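Local coordinates for polyketide synthase (Lyngbya majuscula 19L, PDB 3QIT), which is the thioesterase domain of curacin A biosynthesis, a decarboxylating alpha/beta hydrolase that forms the terminal alkene of the product, at residues 125-137 and 215-227. Sequence-based numbering, arbitrary orientation.
Sequences LVELPLPAEESKK and NLPGGRSQYLEML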
loop_
_atom_site.group_PDB
_atom_site.type_symbol
_atom_site.label_atom_id
_atom_site.label_comp_id
_atom_site.label_asym_id
_atom_site.label_seq_id
_atom_site.Cartn_x
_atom_site.Cartn_y
_atom_site.Cartn_z
ATOM N N LEU B 125 22.082 -2.847 12.897
ATOM C CA LEU B 125 21.601 -3.291 11.586
ATOM C C LEU B 125 22.302 -4.577 11.207
ATOM O O LEU B 125 23.481 -4.564 10.874
ATOM C CB LEU B 125 21.840 -2.184 10.535
ATOM C CG LEU B 125 21.168 -0.871 10.934
ATOM C CD1 LEU B 125 21.569 0.230 9.950
ATOM C CD2 LEU B 125 19.640 -1.034 10.988
ATOM N N VAL B 126 21.586 -5.697 11.315
ATOM C CA VAL B 126 22.207 -6.997 11.067
ATOM C C VAL B 126 21.887 -7.419 9.654
ATOM O O VAL B 126 20.708 -7.573 9.304
ATOM C CB VAL B 126 21.709 -8.070 12.059
ATOM C CG1 VAL B 126 22.462 -9.394 11.860
ATOM C CG2 VAL B 126 21.930 -7.581 13.489
ATOM N N GLU B 127 22.934 -7.534 8.835
ATOM C CA GLU B 127 22.798 -7.941 7.426
ATOM C C GLU B 127 21.852 -7.036 6.646
ATOM O O GLU B 127 20.843 -7.475 6.059
ATOM C CB GLU B 127 22.410 -9.416 7.340
ATOM C CG GLU B 127 23.596 -10.333 7.709
ATOM C CD GLU B 127 24.530 -10.541 6.540
ATOM O OE1 GLU B 127 24.033 -11.032 5.491
ATOM O OE2 GLU B 127 25.743 -10.207 6.646
ATOM N N LEU B 128 22.200 -5.756 6.629
ATOM C CA LEU B 128 21.433 -4.744 5.925
ATOM C C LEU B 128 21.595 -4.936 4.429
ATOM O O LEU B 128 22.707 -4.966 3.937
ATOM C CB LEU B 128 21.933 -3.346 6.328
ATOM C CG LEU B 128 21.195 -2.194 5.644
ATOM C CD1 LEU B 128 19.803 -1.977 6.278
ATOM C CD2 LEU B 128 22.060 -0.924 5.697
ATOM N N PRO B 129 20.469 -5.096 3.702
ATOM C CA PRO B 129 20.604 -5.198 2.235
ATOM C C PRO B 129 20.674 -3.824 1.570
ATOM O O PRO B 129 20.411 -2.802 2.204
ATOM C CB PRO B 129 19.335 -5.956 1.814
ATOM C CG PRO B 129 18.365 -5.839 2.973
ATOM C CD PRO B 129 19.087 -5.278 4.179
ATOM N N LEU B 130 21.061 -3.796 0.301
ATOM C CA LEU B 130 20.930 -2.586 -0.488
ATOM C C LEU B 130 20.100 -2.982 -1.701
ATOM O O LEU B 130 20.282 -4.091 -2.226
ATOM C CB LEU B 130 22.294 -2.074 -0.944
ATOM C CG LEU B 130 23.170 -1.242 -0.007
ATOM C CD1 LEU B 130 24.385 -0.700 -0.786
ATOM C CD2 LEU B 130 22.381 -0.100 0.626
ATOM N N PRO B 131 19.183 -2.100 -2.127
ATOM C CA PRO B 131 18.461 -2.308 -3.388
ATOM C C PRO B 131 19.418 -2.366 -4.569
ATOM O O PRO B 131 20.405 -1.614 -4.618
ATOM C CB PRO B 131 17.579 -1.060 -3.497
ATOM C CG PRO B 131 17.452 -0.543 -2.114
ATOM C CD PRO B 131 18.757 -0.858 -1.454
ATOM N N ALA B 132 19.139 -3.258 -5.518
ATOM C CA ALA B 132 19.955 -3.362 -6.730
ATOM C C ALA B 132 19.850 -2.092 -7.578
ATOM O O ALA B 132 18.819 -1.406 -7.565
ATOM C CB ALA B 132 19.543 -4.581 -7.546
ATOM N N GLU B 133 20.932 -1.771 -8.281
ATOM C CA GLU B 133 20.915 -0.739 -9.302
ATOM C C GLU B 133 19.973 -1.248 -10.392
ATOM O O GLU B 133 20.214 -2.307 -10.972
ATOM C CB GLU B 133 22.332 -0.515 -9.851
ATOM C CG GLU B 133 22.473 0.611 -10.877
ATOM C CD GLU B 133 22.403 2.001 -10.259
ATOM O OE1 GLU B 133 22.977 2.212 -9.168
ATOM O OE2 GLU B 133 21.779 2.890 -10.876
ATOM N N GLU B 134 18.896 -0.505 -10.635
ATOM C CA GLU B 134 17.828 -0.914 -11.561
ATOM C C GLU B 134 18.126 -0.535 -13.017
ATOM O O GLU B 134 18.709 0.517 -13.274
ATOM C CB GLU B 134 16.489 -0.302 -11.112
ATOM C CG GLU B 134 16.488 1.241 -11.006
ATOM C CD GLU B 134 15.645 1.780 -9.846
ATOM O OE1 GLU B 134 14.881 1.002 -9.229
ATOM O OE2 GLU B 134 15.753 2.993 -9.552
ATOM N N SER B 135 17.724 -1.399 -13.951
ATOM C CA SER B 135 17.820 -1.118 -15.394
ATOM C C SER B 135 16.940 0.075 -15.766
ATOM O O SER B 135 15.910 0.317 -15.128
ATOM C CB SER B 135 17.414 -2.354 -16.207
ATOM O OG SER B 135 17.254 -2.050 -17.577
ATOM N N LYS B 136 17.345 0.826 -16.792
ATOM C CA LYS B 136 16.549 1.957 -17.239
ATOM C C LYS B 136 15.619 1.523 -18.371
ATOM O O LYS B 136 14.895 2.349 -18.950
ATOM C CB LYS B 136 17.446 3.129 -17.654
ATOM C CG LYS B 136 18.202 3.762 -16.477
ATOM C CD LYS B 136 17.357 4.796 -15.731
ATOM C CE LYS B 136 17.524 6.191 -16.348
ATOM N NZ LYS B 136 16.604 7.214 -15.760
ATOM N N LYS B 137 15.643 0.227 -18.687
ATOM C CA LYS B 137 14.669 -0.319 -19.633
ATOM C C LYS B 137 13.261 -0.173 -19.061
ATOM O O LYS B 137 13.024 -0.378 -17.859
ATOM C CB LYS B 137 14.970 -1.775 -19.971
ATOM C CG LYS B 137 16.274 -1.979 -20.749
ATOM C CD LYS B 137 16.729 -3.434 -20.742
ATOM C CE LYS B 137 15.677 -4.377 -21.316
ATOM N NZ LYS B 137 15.981 -5.802 -20.983
ATOM N N ASN B 215 11.462 -3.432 -0.311
ATOM C CA ASN B 215 11.964 -2.052 -0.283
ATOM C C ASN B 215 10.897 -0.963 -0.425
ATOM O O ASN B 215 9.801 -1.212 -0.930
ATOM C CB ASN B 215 13.052 -1.863 -1.349
ATOM C CG ASN B 215 14.329 -2.623 -1.024
ATOM O OD1 ASN B 215 14.982 -2.363 -0.011
ATOM N ND2 ASN B 215 14.689 -3.570 -1.885
ATOM N N LEU B 216 11.237 0.242 0.030
ATOM C CA LEU B 216 10.375 1.421 -0.082
ATOM C C LEU B 216 10.393 1.984 -1.514
ATOM O O LEU B 216 11.206 1.545 -2.331
ATOM C CB LEU B 216 10.837 2.488 0.917
ATOM C CG LEU B 216 10.419 2.312 2.379
ATOM C CD1 LEU B 216 11.444 2.936 3.313
ATOM C CD2 LEU B 216 9.032 2.896 2.618
ATOM N N PRO B 217 9.486 2.939 -1.833
ATOM C CA PRO B 217 9.571 3.620 -3.134
ATOM C C PRO B 217 10.767 4.577 -3.221
ATOM O O PRO B 217 10.961 5.403 -2.324
ATOM C CB PRO B 217 8.253 4.404 -3.209
ATOM C CG PRO B 217 7.828 4.576 -1.792
ATOM C CD PRO B 217 8.260 3.317 -1.103
ATOM N N GLY B 218 11.563 4.455 -4.285
ATOM C CA GLY B 218 12.708 5.343 -4.493
ATOM C C GLY B 218 13.896 4.792 -5.267
ATOM O O GLY B 218 14.487 5.505 -6.081
ATOM N N GLY B 219 14.258 3.535 -5.006
ATOM C CA GLY B 219 15.431 2.904 -5.634
ATOM C C GLY B 219 16.718 3.047 -4.833
ATOM O O GLY B 219 16.743 3.740 -3.816
ATOM N N ARG B 220 17.786 2.399 -5.304
ATOM C CA ARG B 220 19.096 2.398 -4.631
ATOM C C ARG B 220 19.564 3.792 -4.214
ATOM O O ARG B 220 19.943 4.005 -3.063
ATOM C CB ARG B 220 20.151 1.718 -5.514
ATOM C CG ARG B 220 21.539 1.584 -4.894
ATOM C CD ARG B 220 22.496 0.944 -5.889
ATOM N NE ARG B 220 23.836 0.726 -5.347
ATOM C CZ ARG B 220 24.271 -0.423 -4.835
ATOM N NH1 ARG B 220 23.467 -1.483 -4.767
ATOM N NH2 ARG B 220 25.516 -0.511 -4.377
ATOM N N SER B 221 19.521 4.732 -5.155
ATOM C CA SER B 221 19.971 6.107 -4.928
ATOM C C SER B 221 19.233 6.789 -3.767
ATOM O O SER B 221 19.859 7.333 -2.854
ATOM C CB SER B 221 19.808 6.918 -6.217
ATOM O OG SER B 221 20.396 8.194 -6.078
ATOM N N GLN B 222 17.905 6.735 -3.800
ATOM C CA GLN B 222 17.070 7.323 -2.752
ATOM C C GLN B 222 17.345 6.681 -1.385
ATOM O O GLN B 222 17.424 7.380 -0.364
ATOM C CB GLN B 222 15.587 7.186 -3.114
ATOM C CG GLN B 222 14.637 8.001 -2.246
ATOM C CD GLN B 222 14.390 9.410 -2.785
ATOM O OE1 GLN B 222 15.321 10.204 -2.952
ATOM N NE2 GLN B 222 13.123 9.726 -3.045
ATOM N N TYR B 223 17.488 5.356 -1.382
ATOM C CA TYR B 223 17.744 4.616 -0.151
ATOM C C TYR B 223 19.054 5.036 0.507
ATOM O O TYR B 223 19.111 5.191 1.722
ATOM C CB TYR B 223 17.716 3.095 -0.358
ATOM C CG TYR B 223 17.830 2.369 0.964
ATOM C CD1 TYR B 223 16.894 2.604 1.972
ATOM C CD2 TYR B 223 18.897 1.510 1.235
ATOM C CE1 TYR B 223 16.977 1.980 3.207
ATOM C CE2 TYR B 223 18.995 0.859 2.486
ATOM C CZ TYR B 223 18.025 1.111 3.465
ATOM O OH TYR B 223 18.084 0.515 4.712
ATOM N N LEU B 224 20.100 5.221 -0.295
ATOM C CA LEU B 224 21.380 5.687 0.235
ATOM C C LEU B 224 21.228 7.067 0.871
ATOM O O LEU B 224 21.869 7.363 1.883
ATOM C CB LEU B 224 22.454 5.720 -0.858
ATOM C CG LEU B 224 22.901 4.373 -1.445
ATOM C CD1 LEU B 224 23.918 4.589 -2.565
ATOM C CD2 LEU B 224 23.479 3.466 -0.359
ATOM N N GLU B 225 20.371 7.907 0.295
ATOM C CA GLU B 225 20.144 9.217 0.891
ATOM C C GLU B 225 19.508 9.078 2.272
ATOM O O GLU B 225 19.838 9.838 3.181
ATOM C CB GLU B 225 19.314 10.128 -0.023
ATOM C CG GLU B 225 20.067 10.621 -1.264
ATOM C CD GLU B 225 21.195 11.613 -0.953
ATOM O OE1 GLU B 225 22.042 11.845 -1.849
ATOM O OE2 GLU B 225 21.239 12.172 0.170
ATOM N N MET B 226 18.612 8.104 2.422
ATOM C CA MET B 226 18.035 7.786 3.728
ATOM C C MET B 226 19.144 7.383 4.697
ATOM O O MET B 226 19.235 7.936 5.803
ATOM C CB MET B 226 16.983 6.673 3.609
ATOM C CG MET B 226 16.719 5.894 4.907
ATOM S SD MET B 226 15.249 4.857 4.840
ATOM C CE MET B 226 13.988 6.115 4.987
ATOM N N LEU B 227 19.985 6.438 4.269
ATOM C CA LEU B 227 21.090 5.939 5.102
ATOM C C LEU B 227 22.040 7.072 5.511
ATOM O O LEU B 227 22.471 7.152 6.674
ATOM C CB LEU B 227 21.869 4.827 4.389
ATOM C CG LEU B 227 21.157 3.503 4.038
ATOM C CD1 LEU B 227 22.119 2.528 3.417
ATOM C CD2 LEU B 227 20.456 2.869 5.231
HETATM O O HOH W 1 18.241 -1.990 3.356
#
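The carbonyl O of P131 accepts a hydrogen bond from R220 NH1 at 3.1 Å. The bond is bent, with an N-H...O angle of 146°, and P131 O lies 20° out of the guanidinium plane. R220 sets out with CG anti to its own N (chi1 -177°) and stays extended to NE, which takes the arm across the loop, past P131 O, so that NH1 reaches back to it. L130 CD1 sits over one guanidinium face, 3.8 Å from R220 NH2. E133 crosses the arm at about a right angle. E133 OE1 is 4.2 Å from R220 NE but well out of the guanidinium plane, so only the charges attract. NH2 has a weak, long ion pair with D249. With an alanine in place of R220, P131 O would probably lose this donor, and a gap would open beside L130 and E133.

The P131 ring touches N215 and Y223: CG meets OD1 of N215, which is poorly ordered, and CD lies 3.6 Å from Y223 CD2. L130 CD2 meets the same tyrosine ring at its edge and also touches L224 CD2 and L227 CD1. Nearer the strand, L128 CD2 and L227 CD1 meet tip to tip at 4.1 Å. L128 CD1 packs against Y223 OH. That buried hydroxyl hydrogen-bonds to T110 of helix 104-115 and weakly to a water, which donates to P129 O at 2.6 Å.

The contact joins the loop after strand 120-126 to helix 220-229 and the turn leading into it, in the alpha/beta hydrolase fold. E127 OE1 hydrogen-bonds to H269 ND1, probably as the acid of a Ser-His-Glu triad. Just past E127, leucine packing and polar bonds, including the water's, hold the loop; from P131 on it relies on ring packing and one bent arginine bond, with at most weak charge attraction at E133.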